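Side-chain contacts in alkylhydroperoxidase AhpD core (Rhodospirillum rubrum, PDB 2OUW), which probably reduces peroxides through a redox-active cysteine pair, as in the AhpD-like proteins of the carboxymuconolactone decarboxylase family: residues A21-D24 against D25-T29; E54-K57 against T58-G62; D67-T70 against R71-Y75. All coordinates share one frame; numbering follows the deposited sequence.

Contact 1: A21-D24 against D25-T29; sequences AVFD and DIRAT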
ATOM      1  N   ALA B  21      -5.084  18.295  29.660  1.00 36.15           N
ATOM      2  CA  ALA B  21      -4.275  19.375  29.070  1.00 37.60           C
ATOM      3  C   ALA B  21      -4.270  19.342  27.525  1.00 35.86           C
ATOM      4  O   ALA B  21      -4.460  20.366  26.865  1.00 33.61           O
ATOM      5  CB  ALA B  21      -2.869  19.289  29.579  1.00 37.80           C
ATOM      6  N   VAL B  22      -4.046  18.167  26.954  1.00 35.66           N
ATOM      7  CA  VAL B  22      -3.990  18.003  25.492  1.00 36.03           C
ATOM      8  C   VAL B  22      -5.370  18.278  24.872  1.00 35.61           C
ATOM      9  O   VAL B  22      -5.495  19.037  23.910  1.00 36.32           O
ATOM     10  CB  VAL B  22      -3.497  16.563  25.077  1.00 37.80           C
ATOM     11  CG1 VAL B  22      -3.674  16.341  23.591  1.00 38.47           C
ATOM     12  CG2 VAL B  22      -2.048  16.334  25.469  1.00 33.83           C
ATOM     13  N   PHE B  23      -6.404  17.673  25.437  1.00 35.44           N
ATOM     14  CA  PHE B  23      -7.763  17.830  24.914  1.00 35.44           C
ATOM     15  C   PHE B  23      -8.247  19.264  24.971  1.00 36.95           C
ATOM     16  O   PHE B  23      -8.922  19.737  24.060  1.00 37.01           O
ATOM     17  CB  PHE B  23      -8.755  16.912  25.638  1.00 36.81           C
ATOM     18  CG  PHE B  23      -8.918  15.577  24.981  1.00 36.34           C
ATOM     19  CD1 PHE B  23      -7.859  14.708  24.902  1.00 39.18           C
ATOM     20  CD2 PHE B  23     -10.135  15.187  24.449  1.00 38.14           C
ATOM     21  CE1 PHE B  23      -7.998  13.473  24.268  1.00 39.65           C
ATOM     22  CE2 PHE B  23     -10.277  13.953  23.818  1.00 34.06           C
ATOM     23  CZ  PHE B  23      -9.219  13.091  23.760  1.00 37.67           C
ATOM     24  N   ASP B  24      -7.909  19.971  26.040  1.00 36.06           N
ATOM     25  CA  ASP B  24      -8.296  21.367  26.125  1.00 36.03           C
ATOM     26  C   ASP B  24      -7.551  22.229  25.136  1.00 34.42           C
ATOM     27  O   ASP B  24      -8.116  23.158  24.618  1.00 39.39           O
ATOM     28  CB  ASP B  24      -8.110  21.879  27.543  1.00 36.36           C
ATOM     29  CG  ASP B  24      -9.181  21.365  28.476  1.00 38.20           C
ATOM     30  OD1 ASP B  24     -10.237  20.880  27.993  1.00 41.44           O
ATOM     31  OD2 ASP B  24      -8.951  21.433  29.693  1.00 39.52           O
ATOM     32  N   ASP B  25      -6.287  21.923  24.888  1.00 32.97           N
ATOM     33  CA  ASP B  25      -5.508  22.591  23.846  1.00 34.15           C
ATOM     34  C   ASP B  25      -6.088  22.330  22.432  1.00 32.56           C
ATOM     35  O   ASP B  25      -6.205  23.245  21.631  1.00 30.81           O
ATOM     36  CB  ASP B  25      -4.050  22.138  23.900  1.00 33.14           C
ATOM     37  CG  ASP B  25      -3.116  23.099  23.168  1.00 39.68           C
ATOM     38  OD1 ASP B  25      -3.290  24.310  23.331  1.00 42.88           O
ATOM     39  OD2 ASP B  25      -2.206  22.655  22.453  1.00 41.91           O
ATOM     40  N   ILE B  26      -6.457  21.089  22.138  1.00 33.37           N
ATOM     41  CA  ILE B  26      -7.176  20.789  20.886  1.00 34.27           C
ATOM     42  C   ILE B  26      -8.425  21.655  20.742  1.00 32.81           C
ATOM     43  O   ILE B  26      -8.655  22.241  19.703  1.00 31.94           O
ATOM     44  CB  ILE B  26      -7.579  19.305  20.759  1.00 34.62           C
ATOM     45  CG1 ILE B  26      -6.318  18.433  20.718  1.00 33.92           C
ATOM     46  CG2 ILE B  26      -8.470  19.125  19.476  1.00 37.58           C
ATOM     47  CD1 ILE B  26      -6.527  16.922  20.812  1.00 34.76           C
ATOM     48  N   ARG B  27      -9.222  21.742  21.792  1.00 32.79           N
ATOM     49  CA  ARG B  27     -10.431  22.525  21.744  1.00 34.63           C
ATOM     50  C   ARG B  27     -10.136  24.005  21.596  1.00 34.59           C
ATOM     51  O   ARG B  27     -10.839  24.708  20.878  1.00 34.83           O
ATOM     52  CB  ARG B  27     -11.262  22.315  23.001  1.00 35.11           C
ATOM     53  CG  ARG B  27     -11.844  20.947  23.104  1.00 36.28           C
ATOM     54  CD  ARG B  27     -12.697  20.855  24.360  1.00 36.31           C
ATOM     55  NE  ARG B  27     -13.342  19.553  24.397  1.00 40.65           N
ATOM     56  CZ  ARG B  27     -13.006  18.544  25.201  1.00 41.57           C
ATOM     57  NH1 ARG B  27     -12.071  18.676  26.153  1.00 40.91           N
ATOM     58  NH2 ARG B  27     -13.667  17.401  25.074  1.00 40.53           N
ATOM     59  N   ALA B  28      -9.096  24.489  22.275  1.00 37.27           N
ATOM     60  CA  ALA B  28      -8.761  25.913  22.218  1.00 38.44           C
ATOM     61  C   ALA B  28      -8.241  26.246  20.836  1.00 38.67           C
ATOM     62  O   ALA B  28      -8.544  27.286  20.305  1.00 40.06           O
ATOM     63  CB  ALA B  28      -7.721  26.280  23.296  1.00 37.94           C
ATOM     64  N   THR B  29      -7.464  25.331  20.273  1.00 39.64           N
ATOM     65  CA  THR B  29      -6.815  25.512  18.982  1.00 39.42           C
ATOM     66  C   THR B  29      -7.834  25.486  17.856  1.00 41.40           C
ATOM     67  O   THR B  29      -7.825  26.355  16.989  1.00 41.43           O
ATOM     68  CB  THR B  29      -5.784  24.398  18.739  1.00 39.51           C
ATOM     69  OG1 THR B  29      -4.742  24.482  19.709  1.00 37.96           O
ATOM     70  CG2 THR B  29      -5.189  24.475  17.361  1.00 40.44           C
TER

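Contact 2: E54-K57 against T58-G62; sequences EQVK and TVMVG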
ATOM      1  N   GLU B  54       1.269  17.493  19.288  1.00 37.94           N
ATOM      2  CA  GLU B  54       2.244  18.563  19.074  1.00 39.19           C
ATOM      3  C   GLU B  54       2.667  18.663  17.599  1.00 40.88           C
ATOM      4  O   GLU B  54       2.817  19.782  17.065  1.00 37.16           O
ATOM      5  CB  GLU B  54       3.461  18.445  19.999  1.00 38.51           C
ATOM      6  CG  GLU B  54       3.201  18.782  21.513  1.00 46.99           C
ATOM      7  CD  GLU B  54       2.569  20.169  21.794  1.00 59.97           C
ATOM      8  OE1 GLU B  54       2.952  21.155  21.122  1.00 69.98           O
ATOM      9  OE2 GLU B  54       1.699  20.279  22.707  1.00 62.13           O
ATOM     10  N   GLN B  55       2.854  17.512  16.942  1.00 40.53           N
ATOM     11  CA  GLN B  55       3.136  17.508  15.503  1.00 42.37           C
ATOM     12  C   GLN B  55       2.019  18.109  14.688  1.00 41.33           C
ATOM     13  O   GLN B  55       2.251  18.936  13.809  1.00 42.06           O
ATOM     14  CB  GLN B  55       3.367  16.098  14.993  1.00 43.20           C
ATOM     15  CG  GLN B  55       4.749  15.620  15.180  1.00 42.46           C
ATOM     16  CD  GLN B  55       4.881  14.175  14.771  1.00 50.86           C
ATOM     17  OE1 GLN B  55       5.251  13.881  13.615  1.00 37.84           O
ATOM     18  NE2 GLN B  55       4.535  13.253  15.701  1.00 42.79           N
ATOM     19  N   VAL B  56       0.803  17.658  14.963  1.00 42.39           N
ATOM     20  CA  VAL B  56      -0.358  18.106  14.208  1.00 42.28           C
ATOM     21  C   VAL B  56      -0.480  19.629  14.330  1.00 45.63           C
ATOM     22  O   VAL B  56      -0.643  20.347  13.325  1.00 45.76           O
ATOM     23  CB  VAL B  56      -1.614  17.369  14.686  1.00 42.85           C
ATOM     24  CG1 VAL B  56      -2.864  18.016  14.172  1.00 39.58           C
ATOM     25  CG2 VAL B  56      -1.526  15.915  14.252  1.00 43.27           C
ATOM     26  N   LYS B  57      -0.346  20.108  15.560  1.00 45.50           N
ATOM     27  CA  LYS B  57      -0.455  21.535  15.849  0.50 45.66           C
ATOM     28  C   LYS B  57       0.635  22.313  15.097  1.00 45.65           C
ATOM     29  O   LYS B  57       0.350  23.334  14.474  1.00 48.57           O
ATOM     30  CB  LYS B  57      -0.388  21.771  17.366  0.50 45.96           C
ATOM     31  CG  LYS B  57      -0.884  23.130  17.824  0.50 46.34           C
ATOM     32  CD  LYS B  57      -0.595  23.358  19.304  0.50 48.16           C
ATOM     33  CE  LYS B  57      -0.651  24.846  19.675  0.50 52.29           C
ATOM     34  NZ  LYS B  57      -2.011  25.465  19.543  0.50 51.27           N
ATOM     35  N   THR B  58       1.870  21.817  15.101  1.00 43.07           N
ATOM     36  CA  THR B  58       2.975  22.512  14.434  1.00 43.07           C
ATOM     37  C   THR B  58       2.852  22.550  12.923  1.00 43.88           C
ATOM     38  O   THR B  58       3.136  23.573  12.297  1.00 42.47           O
ATOM     39  CB  THR B  58       4.324  21.844  14.757  1.00 43.99           C
ATOM     40  OG1 THR B  58       4.599  22.002  16.150  1.00 41.05           O
ATOM     41  CG2 THR B  58       5.481  22.453  13.945  1.00 46.72           C
ATOM     42  N   VAL B  59       2.470  21.424  12.338  1.00 42.78           N
ATOM     43  CA  VAL B  59       2.430  21.276  10.890  1.00 40.90           C
ATOM     44  C   VAL B  59       1.178  21.870  10.268  1.00 41.15           C
ATOM     45  O   VAL B  59       1.257  22.478   9.216  1.00 41.82           O
ATOM     46  CB  VAL B  59       2.596  19.785  10.502  1.00 41.68           C
ATOM     47  CG1 VAL B  59       2.399  19.560   8.983  1.00 44.10           C
ATOM     48  CG2 VAL B  59       3.964  19.319  10.917  1.00 38.81           C
HETATM   49  N   MSE B  60       0.035  21.728  10.932  1.00 38.34           N
HETATM   50  CA  MSE B  60      -1.261  22.034  10.335  1.00 43.10           C
HETATM   51  C   MSE B  60      -1.874  23.348  10.802  1.00 47.33           C
HETATM   52  O   MSE B  60      -2.903  23.760  10.263  1.00 50.94           O
HETATM   53  CB  MSE B  60      -2.258  20.917  10.670  1.00 42.01           C
HETATM   54  CG  MSE B  60      -1.800  19.527  10.225  1.00 44.42           C
HETATM   55 SE   MSE B  60      -1.639  19.483   8.275  0.75 38.00          SE
HETATM   56  CE  MSE B  60      -3.597  19.463   8.031  1.00 39.50           C
ATOM     57  N   VAL B  61      -1.256  23.990  11.798  1.00 49.54           N
ATOM     58  CA  VAL B  61      -1.780  25.216  12.404  1.00 49.31           C
ATOM     59  C   VAL B  61      -0.730  26.314  12.413  1.00 50.41           C
ATOM     60  O   VAL B  61       0.446  26.104  12.725  1.00 48.93           O
ATOM     61  CB  VAL B  61      -2.282  24.966  13.858  1.00 50.71           C
ATOM     62  CG1 VAL B  61      -2.943  26.206  14.430  1.00 53.13           C
ATOM     63  CG2 VAL B  61      -3.245  23.783  13.902  1.00 49.08           C
ATOM     64  N   GLY B  62      -1.171  27.508  12.059  1.00 53.52           N
ATOM     65  CA  GLY B  62      -0.308  28.679  12.093  1.00 56.27           C
ATOM     66  C   GLY B  62       0.176  29.054  10.716  1.00 57.31           C
ATOM     67  O   GLY B  62      -0.076  28.324   9.751  1.00 57.42           O
TER

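Contact 3: D67-T70 against R71-Y75; sequences DPLT and REMIY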
ATOM      1  N   ASP B  67      -1.527  27.387   2.546  1.00 46.07           N
ATOM      2  CA  ASP B  67      -2.696  27.761   3.364  1.00 47.27           C
ATOM      3  C   ASP B  67      -3.342  26.529   3.998  1.00 44.86           C
ATOM      4  O   ASP B  67      -3.112  25.410   3.552  1.00 44.76           O
ATOM      5  CB  ASP B  67      -3.687  28.677   2.615  1.00 49.23           C
ATOM      6  CG  ASP B  67      -4.312  28.033   1.391  1.00 49.61           C
ATOM      7  OD1 ASP B  67      -4.628  26.835   1.417  1.00 48.87           O
ATOM      8  OD2 ASP B  67      -4.531  28.770   0.399  1.00 66.75           O
ATOM      9  N   PRO B  68      -4.114  26.727   5.077  1.00 45.48           N
ATOM     10  CA  PRO B  68      -4.681  25.610   5.802  1.00 45.54           C
ATOM     11  C   PRO B  68      -5.516  24.660   4.977  1.00 44.52           C
ATOM     12  O   PRO B  68      -5.498  23.474   5.246  1.00 43.61           O
ATOM     13  CB  PRO B  68      -5.541  26.299   6.873  1.00 46.35           C
ATOM     14  CG  PRO B  68      -4.842  27.548   7.120  1.00 46.84           C
ATOM     15  CD  PRO B  68      -4.458  28.001   5.738  1.00 47.50           C
ATOM     16  N   LEU B  69      -6.261  25.178   4.003  1.00 44.61           N
ATOM     17  CA  LEU B  69      -7.101  24.323   3.168  1.00 44.18           C
ATOM     18  C   LEU B  69      -6.227  23.447   2.291  1.00 41.41           C
ATOM     19  O   LEU B  69      -6.478  22.268   2.138  1.00 43.05           O
ATOM     20  CB  LEU B  69      -8.061  25.156   2.298  1.00 43.94           C
ATOM     21  CG  LEU B  69      -8.918  24.350   1.311  1.00 44.81           C
ATOM     22  CD1 LEU B  69      -9.675  23.231   2.029  1.00 43.13           C
ATOM     23  CD2 LEU B  69      -9.878  25.236   0.568  1.00 45.16           C
ATOM     24  N   THR B  70      -5.195  24.033   1.704  1.00 40.67           N
ATOM     25  CA  THR B  70      -4.272  23.268   0.888  1.00 39.17           C
ATOM     26  C   THR B  70      -3.661  22.118   1.700  1.00 38.49           C
ATOM     27  O   THR B  70      -3.624  20.982   1.242  1.00 40.42           O
ATOM     28  CB  THR B  70      -3.196  24.206   0.297  1.00 39.32           C
ATOM     29  OG1 THR B  70      -3.853  25.245  -0.456  1.00 41.57           O
ATOM     30  CG2 THR B  70      -2.239  23.460  -0.609  1.00 39.48           C
ATOM     31  N   ARG B  71      -3.240  22.407   2.923  1.00 37.51           N
ATOM     32  CA  ARG B  71      -2.703  21.370   3.827  1.00 39.00           C
ATOM     33  C   ARG B  71      -3.658  20.234   4.079  1.00 40.35           C
ATOM     34  O   ARG B  71      -3.252  19.083   4.099  1.00 41.23           O
ATOM     35  CB  ARG B  71      -2.328  21.963   5.170  1.00 38.41           C
ATOM     36  CG  ARG B  71      -1.293  23.058   5.095  1.00 37.90           C
ATOM     37  CD  ARG B  71      -1.130  23.680   6.465  1.00 42.65           C
ATOM     38  NE  ARG B  71      -0.302  24.868   6.377  1.00 51.01           N
ATOM     39  CZ  ARG B  71      -0.063  25.673   7.404  1.00 51.13           C
ATOM     40  NH1 ARG B  71      -0.587  25.406   8.587  1.00 56.19           N
ATOM     41  NH2 ARG B  71       0.714  26.728   7.252  1.00 57.16           N
ATOM     42  N   GLU B  72      -4.939  20.552   4.284  1.00 40.53           N
ATOM     43  CA  GLU B  72      -5.938  19.506   4.486  1.00 40.12           C
ATOM     44  C   GLU B  72      -6.187  18.685   3.223  1.00 40.69           C
ATOM     45  O   GLU B  72      -6.461  17.489   3.302  1.00 39.83           O
ATOM     46  CB  GLU B  72      -7.277  20.069   4.966  1.00 40.65           C
ATOM     47  CG  GLU B  72      -7.411  20.240   6.459  1.00 47.04           C
ATOM     48  CD  GLU B  72      -7.133  18.986   7.287  1.00 48.40           C
ATOM     49  OE1 GLU B  72      -7.355  17.843   6.825  1.00 49.04           O
ATOM     50  OE2 GLU B  72      -6.692  19.169   8.434  1.00 49.35           O
HETATM   51  N   MSE B  73      -6.094  19.306   2.053  1.00 42.18           N
HETATM   52  CA  MSE B  73      -6.355  18.556   0.815  1.00 41.78           C
HETATM   53  C   MSE B  73      -5.212  17.579   0.566  1.00 42.12           C
HETATM   54  O   MSE B  73      -5.429  16.449   0.158  1.00 41.90           O
HETATM   55  CB  MSE B  73      -6.542  19.514  -0.353  1.00 44.27           C
HETATM   56  CG  MSE B  73      -7.769  20.390  -0.176  1.00 42.53           C
HETATM   57 SE   MSE B  73      -8.144  21.559  -1.679  1.00 54.11          SE
HETATM   58  CE  MSE B  73      -6.375  21.793  -2.458  1.00 50.08           C
ATOM     59  N   ILE B  74      -3.990  18.007   0.851  1.00 40.66           N
ATOM     60  CA  ILE B  74      -2.871  17.105   0.751  1.00 41.10           C
ATOM     61  C   ILE B  74      -3.058  15.949   1.750  1.00 40.69           C
ATOM     62  O   ILE B  74      -2.907  14.772   1.383  1.00 39.43           O
ATOM     63  CB  ILE B  74      -1.555  17.811   1.017  1.00 40.11           C
ATOM     64  CG1 ILE B  74      -1.211  18.765  -0.125  1.00 41.10           C
ATOM     65  CG2 ILE B  74      -0.436  16.801   1.150  1.00 43.00           C
ATOM     66  CD1 ILE B  74      -0.122  19.782   0.233  1.00 36.59           C
ATOM     67  N   TYR B  75      -3.421  16.274   2.988  1.00 41.84           N
ATOM     68  CA  TYR B  75      -3.656  15.253   4.035  1.00 41.14           C
ATOM     69  C   TYR B  75      -4.718  14.252   3.618  1.00 42.16           C
ATOM     70  O   TYR B  75      -4.610  13.046   3.876  1.00 42.17           O
ATOM     71  CB  TYR B  75      -4.063  15.918   5.344  1.00 41.31           C
ATOM     72  CG  TYR B  75      -3.524  15.298   6.631  1.00 39.89           C
ATOM     73  CD1 TYR B  75      -3.941  14.049   7.063  1.00 44.78           C
ATOM     74  CD2 TYR B  75      -2.634  15.991   7.437  1.00 39.30           C
ATOM     75  CE1 TYR B  75      -3.478  13.510   8.273  1.00 40.22           C
ATOM     76  CE2 TYR B  75      -2.170  15.460   8.633  1.00 39.85           C
ATOM     77  CZ  TYR B  75      -2.599  14.223   9.045  1.00 41.27           C
ATOM     78  OH  TYR B  75      -2.144  13.686  10.239  1.00 44.22           O
TER

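Contact 1: A21-D24 against D25-T29
Helix 17-30, an amphipathic helix in the N-terminal part of this all-helical chain, joins Asp24 to Arg27 by an i to i+3 salt bridge on one side and Val22 to Ile26 by an apolar i to i+4 contact on another. Asp24 OD1 lies at the edge of the Arg27 guanidinium, in its plane, 3.4 Å from NH1. The bond is long and bent, with an N-H...O angle of 142°, and therefore weak. The carboxylate and guanidinium planes are turned 54° from each other. Stronger partners are Lys20 for Asp24 OD2 and the carbonyl of Asp33 for Arg27 NE; NH2 also pairs with Asp10. With CG turned beside its own backbone N (chi1 -68°) and the chain extended to NE, Arg27 runs back over the preceding turn. Its CG passes 3.3 Å from Phe23 O, and NH2 arrives at the edge of the Phe23 ring. On the buried side Val22 CG1 meets Ile26 CD1 at 4.0 Å. Trp39 of helix 37-42 and Trp53 of helix 46-60 pack on Ile26, while Asp25 OD2 accepts from Trp53 NE1. Asp25 O takes two donors from Thr29, reaching it from opposite faces of the carbonyl plane: the backbone N at 2.8 Å and, above that plane, OG1 at 2.7 Å.

Contact 2: E54-K57 against T58-G62
Val56 and Met60, a selenomethionine, meet at the C-terminal end of helix 46-60, where the last turn unwinds into a loop. Val56 CG1 stands 4.4 Å from Met60 CG, a loose apolar contact; the closer approach is to the backbone, Met60 CG lying 3.4 Å from Val56 O. That carbonyl also accepts from Met60 N at 2.8 Å. With CG beside its own backbone N (chi1 -57°) and two further bends in the chain, Met60 turns its selenium and methyl away from residues 54-57 toward Arg71, Glu72 and Tyr75 of helix 68-81.

One residue earlier, Val59 CG2 rests 3.4 Å from Gln55 O, which is bonded to Val59 N. On the exposed side Thr58 OG1 sits beside its backbone N and comes within 3.0 Å of Glu54 O, the acceptor of Thr58 N.

The next shell belongs largely to the assembly. Gln55 is gripped at both ends of its amide by Gln117 of two neighbouring subunits, OE1 accepting from one and NE2 donating to the other. Leu114 of the second subunit packs on Val56 and Met60. An acetate and an unidentified ligand, probably from the crystallisation liquor, lie beside Val56. Lys57 has its CG anti to the backbone N (chi1 -163°) and bends at its last torsion; in the modelled conformer NZ probably bonds to Thr29 OG1. Val61 has left helical geometry, and its bond from N to Lys57 O is weak, with an N-H...O angle of 129°. Val61 CB lies 3.2 Å from Lys57 O, its CG2 alongside the same residue, 4.1 Å from Lys57 CA.

Contact 3: D67-T70 against R71-Y75
Helix 68-81 starts here, its first turns linked by i to i+4 bonds from Arg71 N to Asp67 O, Glu72 N to Pro68 O, Met73 N to Leu69 O and Ile74 N to Thr70 O, all 3.0 to 3.1 Å long. Asp67 is the N-cap. Its OD1 receives Thr70 N at 2.9 Å, nearly along the carboxylate C-O direction, and Thr70 OG1 at 2.6 Å from above the carboxylate plane. Thr70 can supply both donors because OG1 turns beside its own backbone N (chi1 -57°); CG2 is then anti to that N, 4.3 Å from Ile74 CD1.

Leu69 and Met73, a selenomethionine, form the apolar contact across the turn. Leu69 CD1 approaches Met73 CG at 4.1 Å, and Leu69 CG lies 4.2 Å from the selenium. Both face helix 102-125, where Gln104 and Val108 touch Leu69 and Met73 respectively; Thr70 of the second subunit also packs on Met73.

Arg71 folds back along the start of the helix. Its CG passes 3.3 Å from Asp67 O, and the straight chain carries the guanidinium beyond the first turn to the loop before it, where NH2 donates to Gly62 O. NE makes a weak bond to Leu66 O and a long, weak ion pair with Glu107 of the second subunit. Glu72 bends at chi2 and leads away from the preceding turn toward helix 85-97, where OE1 is bonded to His91 ND1; OE2 is paired with Lys98.

Two donors on OD1 probably limit the rotation of the Asp67 carboxylate, and its negative charge at the amino end of the helix would probably be favoured by the helix dipole.

In the fold
The three contacts come in series along the chain, on helices 17-30, 46-60 and 68-81. Contact 1 lies outermost, its centre about 17 Å from that of the chain, against 11 and 9 Å for contacts 2 and 3. Centres of contacts 1 and 2 are 13 Å apart and those of contacts 2 and 3 12 Å; contacts 1 and 3 do not touch. Contact 2 bridges the others: Thr29 packs on Val61, and Arg71 probably bonds to the carbonyls of Met60 and Gly62. Contacts 2 and 3 both lie in the carboxymuconolactone decarboxylase family region and touch the second subunit, whereas no other chain touches contact 1. The Cys84-Cys87 disulfide follows helix 68-81.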